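Long-range contact in basic helix-loop-helix, putative, expressed (Oryza sativa subsp. japonica, PDB 5LW0), which binds ADP-ribose through its macrodomain and is probably an aprataxin-like protein involved in DNA repair: residues L52-V60 / R85-A94. Sequence-based numbering, arbitrary orientation. Where two conformers were deposited one is given.
Sequences LDRASDIIV and RILSLVKEKA
K93 reaches from segment 85-94, on helix 85-96, across to 52-60, on helix 52-69, and its side chain is worth following atom by atom. K93 CB rests against V60 CG2 at 3.9 Å. Beyond CG the chain runs extended, and K93 CD and CE pass alongside S56 OG and D57 OD1, CE 3.2 Å from D57 OD1. At the tip, K93 NZ donates to S56 OG at 2.7 Å and forms a salt bridge with D57 OD1, also 2.7 Å, meeting that oxygen from above the carboxylate plane, 57° out of it. A water accepts from NZ and donates to D53 OD1, tying in a second carboxylate. With K93 cut back to an alanine, D57 would probably lose its charge partner across the helices and S56 OG a donor.

S56 is the knob beneath this grip: it sits among I86, L89, V90 and K93, its CB 3.7 Å from V90 CG2. In return I86 pushes CD1 into the hole made by L52, S56, A55 and I59. Nearer the helix starts, L52 CD1 lies on R85 CG at 3.5 Å, while the R85 guanidinium, with L89 CD1 over one face, makes a long salt bridge to D53, its plane 68° from the carboxylate.

Segment 85-94 lies on strands 74-79 and 104-108, I86 reaching the bound ADP-ribose; 52-60 packs beside it, at -47°, and against helix 208-230. The contact thus pairs the helices of two consecutive beta-alpha-beta crossovers of the macrodomain.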
loop_
_atom_site.group_PDB
_atom_site.type_symbol
_atom_site.label_atom_id
_atom_site.label_comp_id
_atom_site.label_asym_id
_atom_site.label_seq_id
_atom_site.Cartn_x
_atom_site.Cartn_y
_atom_site.Cartn_z
ATOM N N LEU A 52 6.484 14.485 -3.146
ATOM C CA LEU A 52 7.087 13.514 -2.163
ATOM C C LEU A 52 7.215 14.055 -0.793
ATOM O O LEU A 52 7.099 13.323 0.203
ATOM C CB LEU A 52 8.480 13.061 -2.649
ATOM C CG LEU A 52 8.636 12.468 -4.010
ATOM C CD1 LEU A 52 10.024 11.848 -4.131
ATOM C CD2 LEU A 52 7.594 11.440 -4.257
ATOM N N ASP A 53 7.554 15.337 -0.664
ATOM C CA ASP A 53 7.655 15.919 0.648
ATOM C C ASP A 53 6.326 15.863 1.377
ATOM O O ASP A 53 6.259 15.516 2.561
ATOM C CB ASP A 53 8.189 17.344 0.578
ATOM C CG ASP A 53 9.603 17.391 0.048
ATOM O OD1 ASP A 53 10.523 17.094 0.837
ATOM O OD2 ASP A 53 9.795 17.718 -1.155
ATOM N N ARG A 54 5.259 16.301 0.700
ATOM C CA ARG A 54 3.941 16.256 1.314
ATOM C C ARG A 54 3.500 14.790 1.613
ATOM O O ARG A 54 2.978 14.520 2.682
ATOM C CB ARG A 54 2.942 16.951 0.425
ATOM C CG ARG A 54 1.510 16.973 0.943
ATOM C CD ARG A 54 1.319 17.620 2.277
ATOM N NE ARG A 54 1.784 18.946 2.334
ATOM C CZ ARG A 54 1.027 20.033 2.056
ATOM N NH1 ARG A 54 -0.252 19.905 1.673
ATOM N NH2 ARG A 54 1.557 21.267 2.156
ATOM N N ALA A 55 3.723 13.915 0.653
ATOM C CA ALA A 55 3.358 12.474 0.835
ATOM C C ALA A 55 4.058 11.887 2.058
ATOM O O ALA A 55 3.432 11.146 2.844
ATOM C CB ALA A 55 3.637 11.695 -0.386
ATOM N N SER A 56 5.356 12.177 2.206
ATOM C CA SER A 56 6.083 11.570 3.301
ATOM C C SER A 56 5.541 12.064 4.676
ATOM O O SER A 56 5.497 11.301 5.629
ATOM C CB SER A 56 7.609 11.786 3.124
ATOM O OG SER A 56 7.939 13.179 3.104
ATOM N N ASP A 57 5.127 13.340 4.778
ATOM C CA ASP A 57 4.526 13.831 5.967
ATOM C C ASP A 57 3.236 13.054 6.247
ATOM O O ASP A 57 2.907 12.729 7.417
ATOM C CB ASP A 57 4.080 15.322 5.803
ATOM C CG ASP A 57 5.241 16.326 5.769
ATOM O OD1 ASP A 57 6.340 16.029 6.204
ATOM O OD2 ASP A 57 4.953 17.503 5.382
ATOM N N ILE A 58 2.443 12.862 5.200
ATOM C CA ILE A 58 1.142 12.198 5.343
ATOM C C ILE A 58 1.296 10.712 5.757
ATOM O O ILE A 58 0.587 10.243 6.648
ATOM C CB ILE A 58 0.317 12.352 4.067
ATOM C CG1 ILE A 58 -0.110 13.811 3.959
ATOM C CG2 ILE A 58 -0.917 11.441 4.048
ATOM C CD1 ILE A 58 -0.709 14.165 2.642
ATOM N N ILE A 59 2.265 10.029 5.142
ATOM C CA ILE A 59 2.542 8.615 5.506
ATOM C C ILE A 59 2.831 8.511 7.003
ATOM O O ILE A 59 2.251 7.688 7.735
ATOM C CB ILE A 59 3.746 8.027 4.700
ATOM C CG1 ILE A 59 3.368 7.793 3.235
ATOM C CG2 ILE A 59 4.163 6.672 5.283
ATOM C CD1 ILE A 59 4.528 7.637 2.295
ATOM N N VAL A 60 3.758 9.314 7.474
ATOM C CA VAL A 60 4.193 9.227 8.852
ATOM C C VAL A 60 3.099 9.613 9.833
ATOM O O VAL A 60 2.908 8.977 10.872
ATOM C CB VAL A 60 5.497 10.027 9.076
ATOM C CG1 VAL A 60 5.788 10.202 10.507
ATOM C CG2 VAL A 60 6.677 9.369 8.347
ATOM N N ARG A 85 13.700 8.200 -2.934
ATOM C CA ARG A 85 13.549 9.400 -2.243
ATOM C C ARG A 85 12.431 9.339 -1.208
ATOM O O ARG A 85 12.555 9.873 -0.108
ATOM C CB ARG A 85 13.300 10.549 -3.238
ATOM C CG ARG A 85 13.194 11.868 -2.539
ATOM C CD ARG A 85 13.765 13.046 -3.339
ATOM N NE ARG A 85 13.788 14.231 -2.469
ATOM C CZ ARG A 85 12.811 15.143 -2.401
ATOM N NH1 ARG A 85 11.747 15.070 -3.205
ATOM N NH2 ARG A 85 12.914 16.154 -1.541
ATOM N N ILE A 86 11.335 8.658 -1.535
ATOM C CA ILE A 86 10.252 8.569 -0.565
ATOM C C ILE A 86 10.686 7.740 0.662
ATOM O O ILE A 86 10.398 8.121 1.804
ATOM C CB ILE A 86 8.923 8.019 -1.195
ATOM C CG1 ILE A 86 7.773 8.218 -0.243
ATOM C CG2 ILE A 86 9.051 6.538 -1.590
ATOM C CD1 ILE A 86 7.384 9.655 -0.024
ATOM N N LEU A 87 11.470 6.694 0.471
ATOM C CA LEU A 87 11.954 5.957 1.658
ATOM C C LEU A 87 12.876 6.823 2.529
ATOM O O LEU A 87 12.777 6.828 3.754
ATOM C CB LEU A 87 12.641 4.633 1.291
ATOM C CG LEU A 87 11.822 3.584 0.582
ATOM C CD1 LEU A 87 12.618 2.291 0.467
ATOM C CD2 LEU A 87 10.504 3.339 1.279
ATOM N N SER A 88 13.736 7.603 1.898
ATOM C CA SER A 88 14.674 8.457 2.627
ATOM C C SER A 88 13.952 9.544 3.461
ATOM O O SER A 88 14.256 9.748 4.643
ATOM C CB SER A 88 15.659 9.130 1.639
ATOM O OG SER A 88 16.601 9.910 2.342
ATOM N N LEU A 89 12.906 10.155 2.858
ATOM C CA LEU A 89 12.110 11.135 3.534
ATOM C C LEU A 89 11.338 10.553 4.653
ATOM O O LEU A 89 11.248 11.115 5.749
ATOM C CB LEU A 89 11.164 11.829 2.557
ATOM C CG LEU A 89 11.812 12.784 1.509
ATOM C CD1 LEU A 89 10.876 13.108 0.386
ATOM C CD2 LEU A 89 12.285 14.029 2.182
ATOM N N VAL A 90 10.711 9.399 4.410
ATOM C CA VAL A 90 9.937 8.791 5.458
ATOM C C VAL A 90 10.807 8.377 6.615
ATOM O O VAL A 90 10.431 8.566 7.784
ATOM C CB VAL A 90 9.087 7.646 4.903
ATOM C CG1 VAL A 90 8.532 6.785 5.999
ATOM C CG2 VAL A 90 7.966 8.205 4.045
ATOM N N LYS A 91 11.973 7.823 6.334
ATOM C CA LYS A 91 12.912 7.438 7.455
ATOM C C LYS A 91 13.221 8.659 8.341
ATOM O O LYS A 91 13.212 8.560 9.547
ATOM C CB LYS A 91 14.209 6.852 6.891
ATOM C CG LYS A 91 14.054 5.456 6.428
ATOM C CD LYS A 91 15.426 4.819 6.259
ATOM C CE LYS A 91 15.713 4.539 4.872
ATOM N NZ LYS A 91 17.107 3.978 4.717
ATOM N N GLU A 92 13.519 9.789 7.709
ATOM C CA GLU A 92 13.921 11.008 8.432
ATOM C C GLU A 92 12.782 11.491 9.324
ATOM O O GLU A 92 12.963 11.747 10.517
ATOM C CB GLU A 92 14.200 12.131 7.443
ATOM C CG GLU A 92 15.529 12.133 6.782
ATOM C CD GLU A 92 15.649 13.252 5.739
ATOM O OE1 GLU A 92 14.674 14.020 5.560
ATOM O OE2 GLU A 92 16.717 13.359 5.105
ATOM N N LYS A 93 11.588 11.479 8.760
ATOM C CA LYS A 93 10.420 11.947 9.462
ATOM C C LYS A 93 9.947 10.981 10.533
ATOM O O LYS A 93 9.500 11.418 11.603
ATOM C CB LYS A 93 9.317 12.293 8.491
ATOM C CG LYS A 93 9.753 13.446 7.569
ATOM C CD LYS A 93 8.790 13.722 6.462
ATOM C CE LYS A 93 9.337 14.912 5.649
ATOM N NZ LYS A 93 8.428 15.359 4.589
ATOM N N ALA A 94 10.048 9.658 10.278
ATOM C CA ALA A 94 9.671 8.728 11.268
ATOM C C ALA A 94 10.566 8.808 12.497
ATOM O O ALA A 94 10.098 8.669 13.608
ATOM C CB ALA A 94 9.692 7.326 10.703
HETATM O O HOH W 1 9.893 17.227 3.251
#